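Local coordinates for nicastrin (Dictyostelium purpureum, PDB 4R12), which is probably an essential subunit of gamma-secretase, the complex that cleaves membrane proteins such as Notch receptors and the amyloid precursor protein within the membrane, at residues 322-328 with 397-403; 25-30 with 571-577. All coordinates share one frame; numbering follows the deposited sequence.

Contact 1 of 2, residues 322-328 with 397-403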
ATOM      1  N   ILE A 322      16.370 -10.480   9.680  1.00 30.09           N
ATOM      2  CA  ILE A 322      15.297  -9.778   8.991  1.00 29.44           C
ATOM      3  C   ILE A 322      15.500  -8.276   9.095  1.00 26.68           C
ATOM      4  O   ILE A 322      15.624  -7.737  10.193  1.00 29.29           O
ATOM      5  CB  ILE A 322      13.912 -10.148   9.566  1.00 28.32           C
ATOM      6  CG1 ILE A 322      13.614 -11.629   9.309  1.00 28.49           C
ATOM      7  CG2 ILE A 322      12.836  -9.265   8.949  1.00 28.80           C
ATOM      8  CD1 ILE A 322      12.318 -12.117   9.950  1.00 29.71           C
ATOM      9  N   ILE A 323      15.550  -7.610   7.948  1.00 26.20           N
ATOM     10  CA  ILE A 323      15.574  -6.159   7.887  1.00 24.27           C
ATOM     11  C   ILE A 323      14.262  -5.658   7.253  1.00 24.52           C
ATOM     12  O   ILE A 323      13.909  -6.073   6.147  1.00 25.17           O
ATOM     13  CB  ILE A 323      16.775  -5.649   7.050  1.00 27.20           C
ATOM     14  CG1 ILE A 323      18.070  -6.350   7.477  1.00 28.14           C
ATOM     15  CG2 ILE A 323      16.913  -4.135   7.150  1.00 25.17           C
ATOM     16  CD1 ILE A 323      18.518  -5.981   8.875  1.00 30.63           C
ATOM     17  N   GLU A 324      13.551  -4.772   7.944  1.00 24.41           N
ATOM     18  CA  GLU A 324      12.322  -4.211   7.404  1.00 24.34           C
ATOM     19  C   GLU A 324      12.413  -2.698   7.275  1.00 23.67           C
ATOM     20  O   GLU A 324      12.873  -2.010   8.185  1.00 24.72           O
ATOM     21  CB  GLU A 324      11.109  -4.567   8.274  1.00 24.25           C
ATOM     22  CG  GLU A 324       9.782  -3.988   7.729  1.00 24.25           C
ATOM     23  CD  GLU A 324       8.579  -4.386   8.562  1.00 25.29           C
ATOM     24  OE1 GLU A 324       8.762  -5.161   9.534  1.00 25.83           O
ATOM     25  OE2 GLU A 324       7.450  -3.914   8.257  1.00 24.29           O
ATOM     26  N   LEU A 325      11.971  -2.191   6.130  1.00 22.71           N
ATOM     27  CA  LEU A 325      11.813  -0.760   5.938  1.00 21.56           C
ATOM     28  C   LEU A 325      10.363  -0.387   6.248  1.00 22.44           C
ATOM     29  O   LEU A 325       9.453  -0.968   5.689  1.00 23.36           O
ATOM     30  CB  LEU A 325      12.173  -0.371   4.503  1.00 20.49           C
ATOM     31  CG  LEU A 325      13.535  -0.883   4.039  1.00 22.15           C
ATOM     32  CD1 LEU A 325      13.818  -0.320   2.660  1.00 22.58           C
ATOM     33  CD2 LEU A 325      14.635  -0.492   5.034  1.00 23.65           C
ATOM     34  N   ASN A 326      10.143   0.568   7.148  1.00 21.80           N
ATOM     35  CA  ASN A 326       8.768   0.890   7.502  1.00 22.74           C
ATOM     36  C   ASN A 326       8.604   2.350   7.894  1.00 22.83           C
ATOM     37  O   ASN A 326       8.742   2.715   9.076  1.00 24.83           O
ATOM     38  CB  ASN A 326       8.291  -0.025   8.630  1.00 23.41           C
ATOM     39  CG  ASN A 326       6.770  -0.084   8.708  1.00 25.29           C
ATOM     40  OD1 ASN A 326       6.118   0.946   8.866  1.00 26.23           O
ATOM     41  ND2 ASN A 326       6.201  -1.281   8.544  1.00 25.70           N
ATOM     42  N   GLN A 327       8.294   3.156   6.873  1.00 20.75           N
ATOM     43  CA  GLN A 327       8.248   4.631   6.895  1.00 20.35           C
ATOM     44  C   GLN A 327       9.635   5.244   7.110  1.00 24.75           C
ATOM     45  O   GLN A 327      10.067   5.469   8.250  1.00 24.05           O
ATOM     46  CB  GLN A 327       7.250   5.132   7.953  1.00 22.28           C
ATOM     47  CG  GLN A 327       5.852   4.522   7.803  1.00 22.93           C
ATOM     48  CD  GLN A 327       4.775   5.338   8.516  1.00 23.22           C
ATOM     49  OE1 GLN A 327       4.136   6.208   7.915  1.00 23.02           O
ATOM     50  NE2 GLN A 327       4.596   5.082   9.806  1.00 23.71           N
ATOM     51  N   ILE A 328      10.337   5.519   6.010  1.00 23.27           N
ATOM     52  CA  ILE A 328      11.725   5.996   6.108  1.00 24.59           C
ATOM     53  C   ILE A 328      11.979   7.274   5.308  1.00 25.28           C
ATOM     54  O   ILE A 328      13.136   7.685   5.119  1.00 23.85           O
ATOM     55  CB  ILE A 328      12.723   4.899   5.657  1.00 23.41           C
ATOM     56  CG1 ILE A 328      12.500   4.501   4.190  1.00 22.33           C
ATOM     57  CG2 ILE A 328      12.638   3.673   6.582  1.00 23.32           C
ATOM     58  CD1 ILE A 328      13.615   3.583   3.639  1.00 22.59           C
ATOM     59  N   VAL A 397      16.057  -9.053  14.298  1.00 32.44           N
ATOM     60  CA  VAL A 397      15.070  -8.336  13.515  1.00 28.96           C
ATOM     61  C   VAL A 397      15.286  -6.845  13.718  1.00 29.55           C
ATOM     62  O   VAL A 397      15.360  -6.372  14.850  1.00 29.90           O
ATOM     63  CB  VAL A 397      13.641  -8.719  13.920  1.00 30.12           C
ATOM     64  CG1 VAL A 397      12.628  -7.841  13.193  1.00 29.14           C
ATOM     65  CG2 VAL A 397      13.377 -10.204  13.645  1.00 29.20           C
ATOM     66  N   VAL A 398      15.434  -6.120  12.616  1.00 28.22           N
ATOM     67  CA  VAL A 398      15.631  -4.683  12.665  1.00 27.43           C
ATOM     68  C   VAL A 398      14.587  -4.011  11.799  1.00 26.31           C
ATOM     69  O   VAL A 398      14.566  -4.198  10.579  1.00 26.59           O
ATOM     70  CB  VAL A 398      17.027  -4.268  12.180  1.00 28.43           C
ATOM     71  CG1 VAL A 398      17.177  -2.753  12.268  1.00 30.02           C
ATOM     72  CG2 VAL A 398      18.129  -4.979  12.999  1.00 30.44           C
ATOM     73  N   VAL A 399      13.709  -3.257  12.444  1.00 27.20           N
ATOM     74  CA  VAL A 399      12.732  -2.455  11.734  1.00 27.69           C
ATOM     75  C   VAL A 399      13.257  -1.021  11.681  1.00 26.31           C
ATOM     76  O   VAL A 399      13.498  -0.399  12.710  1.00 26.11           O
ATOM     77  CB  VAL A 399      11.349  -2.513  12.413  1.00 26.59           C
ATOM     78  CG1 VAL A 399      10.324  -1.717  11.628  1.00 24.84           C
ATOM     79  CG2 VAL A 399      10.898  -3.970  12.561  1.00 26.16           C
ATOM     80  N   ILE A 400      13.459  -0.513  10.474  1.00 25.00           N
ATOM     81  CA  ILE A 400      13.971   0.836  10.288  1.00 24.96           C
ATOM     82  C   ILE A 400      12.826   1.811   9.988  1.00 25.24           C
ATOM     83  O   ILE A 400      12.094   1.613   9.028  1.00 23.44           O
ATOM     84  CB  ILE A 400      15.001   0.884   9.131  1.00 24.30           C
ATOM     85  CG1 ILE A 400      16.113  -0.153   9.352  1.00 24.60           C
ATOM     86  CG2 ILE A 400      15.558   2.288   8.970  1.00 24.00           C
ATOM     87  CD1 ILE A 400      17.223  -0.129   8.266  1.00 25.28           C
ATOM     88  N   THR A 401      12.680   2.853  10.808  1.00 24.15           N
ATOM     89  CA  THR A 401      11.615   3.839  10.630  1.00 24.28           C
ATOM     90  C   THR A 401      12.150   5.251  10.790  1.00 24.88           C
ATOM     91  O   THR A 401      13.317   5.448  11.139  1.00 26.83           O
ATOM     92  CB  THR A 401      10.456   3.661  11.672  1.00 23.59           C
ATOM     93  OG1 THR A 401      10.820   4.296  12.906  1.00 25.10           O
ATOM     94  CG2 THR A 401      10.146   2.190  11.934  1.00 24.23           C
ATOM     95  N   ASP A 402      11.280   6.233  10.569  1.00 23.01           N
ATOM     96  CA  ASP A 402      11.651   7.635  10.735  1.00 21.79           C
ATOM     97  C   ASP A 402      11.091   8.238  12.023  1.00 24.73           C
ATOM     98  O   ASP A 402      10.974   9.465  12.143  1.00 25.77           O
ATOM     99  CB  ASP A 402      11.202   8.470   9.533  1.00 23.69           C
ATOM    100  CG  ASP A 402       9.724   8.347   9.245  1.00 25.02           C
ATOM    101  OD1 ASP A 402       8.965   7.877  10.133  1.00 23.36           O
ATOM    102  OD2 ASP A 402       9.329   8.710   8.111  1.00 23.26           O
ATOM    103  N   HIS A 403      10.754   7.386  12.986  1.00 23.52           N
ATOM    104  CA  HIS A 403      10.205   7.874  14.246  1.00 24.97           C
ATOM    105  C   HIS A 403      10.648   7.023  15.433  1.00 26.15           C
ATOM    106  O   HIS A 403      10.816   5.803  15.322  1.00 26.45           O
ATOM    107  CB  HIS A 403       8.671   7.892  14.184  1.00 25.46           C
ATOM    108  CG  HIS A 403       8.079   6.551  13.864  1.00 25.10           C
ATOM    109  ND1 HIS A 403       7.559   5.711  14.831  1.00 24.88           N
ATOM    110  CD2 HIS A 403       7.971   5.883  12.693  1.00 24.14           C
ATOM    111  CE1 HIS A 403       7.139   4.596  14.261  1.00 27.03           C
ATOM    112  NE2 HIS A 403       7.379   4.672  12.964  1.00 24.15           N
TER
HETATM  113  O   HOH W   1       6.484   3.003  10.998  1.00 25.35           O
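Water 1 joins N326, Q327 and H403 where the two strands run out. It donates to N326 O at 3.0 Å and accepts from Q327 NE2 at 3.1 Å. H403 NE2 is 2.7 Å from the same water, which lies in the plane of the imidazole at its edge. T401 OG1 sits over one face of that ring and accepts from the backbone N of H403, making an ST turn. The ring itself is held at both nitrogens, NE2 by the water and ND1 by Y405 O. Outside the segments, Q327 OE1 bonds to N409 and T401 OG1 to H345.

Behind this end the strands pair in parallel, I322 with V397 through L325 with I400. Four backbone bonds link them. The straightest is I400 N to E324 O, 2.8 Å with 178° at the hydrogen. I322, E324, V397 and V399 share one face. E324 CG is anti to the backbone N (chi1 -180°), and the extended chain carries its carboxylate alongside V399. N326 ND2 reaches E324 OE2 at 2.9 Å, from above the carboxylate plane (44° out of it). S384 N and S385 OG also bond to this carboxylate, so its position is well fixed. On the other face I400 CD1 lies 4.2 Å from L325 CD2 and equally far from I323 CG2, forming an apolar patch. I328 CG2 presses on I400 O at 3.2 Å, a tight fit.

All of this is buried in the large lobe, whose family belongs to the zinc exopeptidase clan. Strand 319-325 lies between strands 214-220 and 397-401, and 397-401 pairs antiparallel with 339-347 on its other edge. Helix 385-389 packs on the face of I322, V397 and V399 through S385, with F388 also against I322.

Contact 2 of 2, residues 25-30 with 571-577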
ATOM      1  N   THR A  25     -15.423   4.026  -1.295  1.00 26.84           N
ATOM      2  CA  THR A  25     -16.095   2.755  -1.580  1.00 27.00           C
ATOM      3  C   THR A  25     -16.450   2.055  -0.279  1.00 28.26           C
ATOM      4  O   THR A  25     -16.013   2.492   0.784  1.00 25.43           O
ATOM      5  CB  THR A  25     -15.213   1.838  -2.435  1.00 27.01           C
ATOM      6  OG1 THR A  25     -14.026   1.529  -1.707  1.00 27.31           O
ATOM      7  CG2 THR A  25     -14.835   2.529  -3.766  1.00 26.66           C
ATOM      8  N   LYS A  26     -17.234   0.984  -0.363  1.00 27.46           N
ATOM      9  CA  LYS A  26     -17.695   0.275   0.838  1.00 28.27           C
ATOM     10  C   LYS A  26     -16.869  -0.978   1.123  1.00 26.38           C
ATOM     11  O   LYS A  26     -16.638  -1.816   0.236  1.00 26.16           O
ATOM     12  CB  LYS A  26     -19.182  -0.113   0.710  1.00 30.04           C
ATOM     13  CG  LYS A  26     -19.925  -0.209   2.065  1.00 31.43           C
ATOM     14  CD  LYS A  26     -20.516   1.158   2.435  1.00 32.52           C
ATOM     15  CE  LYS A  26     -20.977   1.247   3.886  1.00 34.33           C
ATOM     16  NZ  LYS A  26     -21.589   2.595   4.138  1.00 33.92           N
ATOM     17  N   ILE A  27     -16.422  -1.103   2.371  1.00 26.44           N
ATOM     18  CA  ILE A  27     -15.690  -2.277   2.808  1.00 27.03           C
ATOM     19  C   ILE A  27     -16.447  -2.938   3.957  1.00 28.08           C
ATOM     20  O   ILE A  27     -16.824  -2.272   4.916  1.00 28.07           O
ATOM     21  CB  ILE A  27     -14.261  -1.925   3.276  1.00 26.61           C
ATOM     22  CG1 ILE A  27     -13.493  -1.165   2.188  1.00 29.06           C
ATOM     23  CG2 ILE A  27     -13.514  -3.179   3.714  1.00 27.18           C
ATOM     24  CD1 ILE A  27     -13.051  -2.015   1.052  1.00 28.19           C
ATOM     25  N   MET A  28     -16.682  -4.239   3.855  1.00 28.27           N
ATOM     26  CA  MET A  28     -17.357  -4.954   4.932  1.00 29.15           C
ATOM     27  C   MET A  28     -16.344  -5.667   5.831  1.00 30.27           C
ATOM     28  O   MET A  28     -15.253  -6.043   5.390  1.00 28.44           O
ATOM     29  CB  MET A  28     -18.376  -5.948   4.372  1.00 31.92           C
ATOM     30  CG  MET A  28     -19.791  -5.384   4.269  1.00 32.33           C
ATOM     31  SD  MET A  28     -19.933  -3.898   3.255  1.00 34.17           S
ATOM     32  CE  MET A  28     -19.355  -4.571   1.697  1.00 31.94           C
ATOM     33  N   THR A  29     -16.706  -5.811   7.102  1.00 31.18           N
ATOM     34  CA  THR A  29     -15.914  -6.578   8.056  1.00 33.28           C
ATOM     35  C   THR A  29     -16.784  -7.659   8.684  1.00 35.54           C
ATOM     36  O   THR A  29     -17.947  -7.805   8.312  1.00 34.53           O
ATOM     37  CB  THR A  29     -15.345  -5.695   9.161  1.00 32.12           C
ATOM     38  OG1 THR A  29     -16.431  -5.121   9.902  1.00 34.92           O
ATOM     39  CG2 THR A  29     -14.480  -4.589   8.550  1.00 29.53           C
ATOM     40  N   SER A  30     -16.231  -8.408   9.631  1.00 36.44           N
ATOM     41  CA  SER A  30     -17.017  -9.396  10.384  1.00 39.99           C
ATOM     42  C   SER A  30     -18.250  -8.790  11.034  1.00 40.43           C
ATOM     43  O   SER A  30     -19.343  -9.344  10.942  1.00 42.19           O
ATOM     44  CB  SER A  30     -16.170 -10.055  11.473  1.00 40.60           C
ATOM     45  OG  SER A  30     -15.269 -10.992  10.922  1.00 42.15           O
ATOM     46  N   ILE A 571     -10.791  -9.977   8.702  1.00 32.01           N
ATOM     47  CA  ILE A 571     -11.865 -10.162   7.733  1.00 32.86           C
ATOM     48  C   ILE A 571     -12.260  -8.842   7.096  1.00 31.83           C
ATOM     49  O   ILE A 571     -12.990  -8.055   7.698  1.00 33.06           O
ATOM     50  CB  ILE A 571     -13.119 -10.775   8.376  1.00 35.37           C
ATOM     51  CG1 ILE A 571     -12.786 -12.111   9.039  1.00 36.66           C
ATOM     52  CG2 ILE A 571     -14.224 -10.936   7.310  1.00 35.19           C
ATOM     53  CD1 ILE A 571     -12.244 -13.149   8.081  1.00 34.45           C
ATOM     54  N   PHE A 572     -11.775  -8.605   5.885  1.00 32.53           N
ATOM     55  CA  PHE A 572     -12.115  -7.407   5.124  1.00 31.39           C
ATOM     56  C   PHE A 572     -12.539  -7.829   3.734  1.00 30.38           C
ATOM     57  O   PHE A 572     -11.835  -8.589   3.073  1.00 30.01           O
ATOM     58  CB  PHE A 572     -10.937  -6.428   5.033  1.00 30.45           C
ATOM     59  CG  PHE A 572     -10.486  -5.915   6.361  1.00 30.19           C
ATOM     60  CD1 PHE A 572     -11.072  -4.794   6.915  1.00 28.47           C
ATOM     61  CD2 PHE A 572      -9.488  -6.557   7.059  1.00 30.77           C
ATOM     62  CE1 PHE A 572     -10.649  -4.308   8.148  1.00 31.12           C
ATOM     63  CE2 PHE A 572      -9.078  -6.082   8.291  1.00 32.91           C
ATOM     64  CZ  PHE A 572      -9.662  -4.960   8.832  1.00 32.33           C
ATOM     65  N   THR A 573     -13.696  -7.343   3.300  1.00 28.70           N
ATOM     66  CA  THR A 573     -14.218  -7.691   1.989  1.00 29.14           C
ATOM     67  C   THR A 573     -14.768  -6.449   1.319  1.00 28.69           C
ATOM     68  O   THR A 573     -15.704  -5.816   1.820  1.00 30.97           O
ATOM     69  CB  THR A 573     -15.347  -8.756   2.062  1.00 30.93           C
ATOM     70  OG1 THR A 573     -16.452  -8.233   2.811  1.00 32.39           O
ATOM     71  CG2 THR A 573     -14.846 -10.045   2.700  1.00 31.06           C
ATOM     72  N   GLU A 574     -14.201  -6.115   0.170  1.00 27.81           N
ATOM     73  CA  GLU A 574     -14.602  -4.912  -0.532  1.00 27.75           C
ATOM     74  C   GLU A 574     -15.824  -5.172  -1.394  1.00 28.25           C
ATOM     75  O   GLU A 574     -15.887  -6.180  -2.107  1.00 28.81           O
ATOM     76  CB  GLU A 574     -13.457  -4.397  -1.397  1.00 29.42           C
ATOM     77  CG  GLU A 574     -13.819  -3.195  -2.255  1.00 28.10           C
ATOM     78  CD  GLU A 574     -12.631  -2.730  -3.070  1.00 31.06           C
ATOM     79  OE1 GLU A 574     -12.581  -3.016  -4.288  1.00 29.43           O
ATOM     80  OE2 GLU A 574     -11.741  -2.099  -2.479  1.00 29.51           O
ATOM     81  N   SER A 575     -16.790  -4.265  -1.321  1.00 27.28           N
ATOM     82  CA  SER A 575     -17.980  -4.339  -2.171  1.00 29.98           C
ATOM     83  C   SER A 575     -17.635  -4.426  -3.647  1.00 30.28           C
ATOM     84  O   SER A 575     -16.724  -3.729  -4.118  1.00 28.25           O
ATOM     85  CB  SER A 575     -18.865  -3.118  -1.953  1.00 29.88           C
ATOM     86  OG  SER A 575     -19.980  -3.145  -2.828  1.00 32.20           O
ATOM     87  N   ASN A 576     -18.370  -5.267  -4.377  1.00 32.20           N
ATOM     88  CA  ASN A 576     -18.386  -5.193  -5.839  1.00 34.10           C
ATOM     89  C   ASN A 576     -19.124  -3.934  -6.251  1.00 33.93           C
ATOM     90  O   ASN A 576     -19.981  -3.444  -5.512  1.00 33.67           O
ATOM     91  CB  ASN A 576     -19.082  -6.404  -6.485  1.00 34.48           C
ATOM     92  CG  ASN A 576     -18.366  -7.724  -6.222  1.00 35.26           C
ATOM     93  OD1 ASN A 576     -17.185  -7.752  -5.889  1.00 33.04           O
ATOM     94  ND2 ASN A 576     -19.091  -8.829  -6.378  1.00 33.89           N
ATOM     95  N   TRP A 577     -18.801  -3.407  -7.428  1.00 34.92           N
ATOM     96  CA  TRP A 577     -19.617  -2.357  -8.027  1.00 38.27           C
ATOM     97  C   TRP A 577     -19.539  -2.388  -9.553  1.00 41.12           C
ATOM     98  O   TRP A 577     -18.547  -2.856 -10.128  1.00 39.53           O
ATOM     99  CB  TRP A 577     -19.201  -0.982  -7.501  1.00 36.13           C
ATOM    100  CG  TRP A 577     -17.805  -0.560  -7.860  1.00 38.78           C
ATOM    101  CD1 TRP A 577     -17.382  -0.046  -9.059  1.00 40.01           C
ATOM    102  CD2 TRP A 577     -16.656  -0.580  -7.004  1.00 39.71           C
ATOM    103  NE1 TRP A 577     -16.035   0.240  -8.996  1.00 37.83           N
ATOM    104  CE2 TRP A 577     -15.569  -0.079  -7.749  1.00 36.16           C
ATOM    105  CE3 TRP A 577     -16.439  -0.982  -5.684  1.00 34.44           C
ATOM    106  CZ2 TRP A 577     -14.284   0.034  -7.214  1.00 35.00           C
ATOM    107  CZ3 TRP A 577     -15.160  -0.869  -5.155  1.00 32.17           C
ATOM    108  CH2 TRP A 577     -14.099  -0.365  -5.923  1.00 34.33           C
TER
HETATM  109  O   HOH W   2     -11.861   0.698  -2.623  1.00 28.48           O
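I571 begins the contact by packing against S30: its CG1 is 3.3 Å from S30 OG. At F572 the side chain lies alongside T29, with T29 CG2 3.8 Å from ring atom CD1 of F572. I27 CG2 meets the same ring at its edge, near the ring plane. W273 adds an edge-to-face contact to this aromatic ring.

T573 is the hydrogen-bonded partner of M28. M28 N gives to T573 O at 2.8 Å, and T573 N gives back to M28 O at 2.9 Å. Both side chains are on the face turned to helix 183-189, where T573 OG1 bonds to S183.

E574 returns to the face of I27 and F572. Its CG is anti to the backbone N (chi1 176°), and the stem of the extended chain is crossed by I27, whose CD1 comes within 3.4 Å of E574 CB. The carboxylate end is bonded through OE2 to Y485.

S575 N gives a 2.9 Å bond to K26 O. S575 CB also touches the methyl CE of M28, whose chain bends at chi2 and chi3 and so brings this methyl to S575. Past the strand, the six-membered ring of W577 meets the methyl of T25, with CH2 of W577 3.7 Å from T25 CG2.

This is an antiparallel beta pairing of chain ends: strand 572-575, from near the C-terminus, lies between the small-lobe strand 21-29 and strand 192-203.

How the contacts relate
The two contacts lie on opposite sides of the chain's centre, with their own centres about 30 Å apart, and they do not touch. They have no strand in common. In sequence, contact 1 is nested inside the long loop that contact 2 closes. Contact 1 pairs parallel strands of the large lobe, and all its touching residues are buried. Contact 2 pairs antiparallel strands from the two ends of the chain, and some of its residues are partly exposed. Their chemistry differs accordingly. Aliphatic branches line much of contact 1, with a buried carboxylate on one face and a shared water at the end of the strands. Contact 2 mixes threonines, serines, aromatic rings, aliphatic groups and the charged E574.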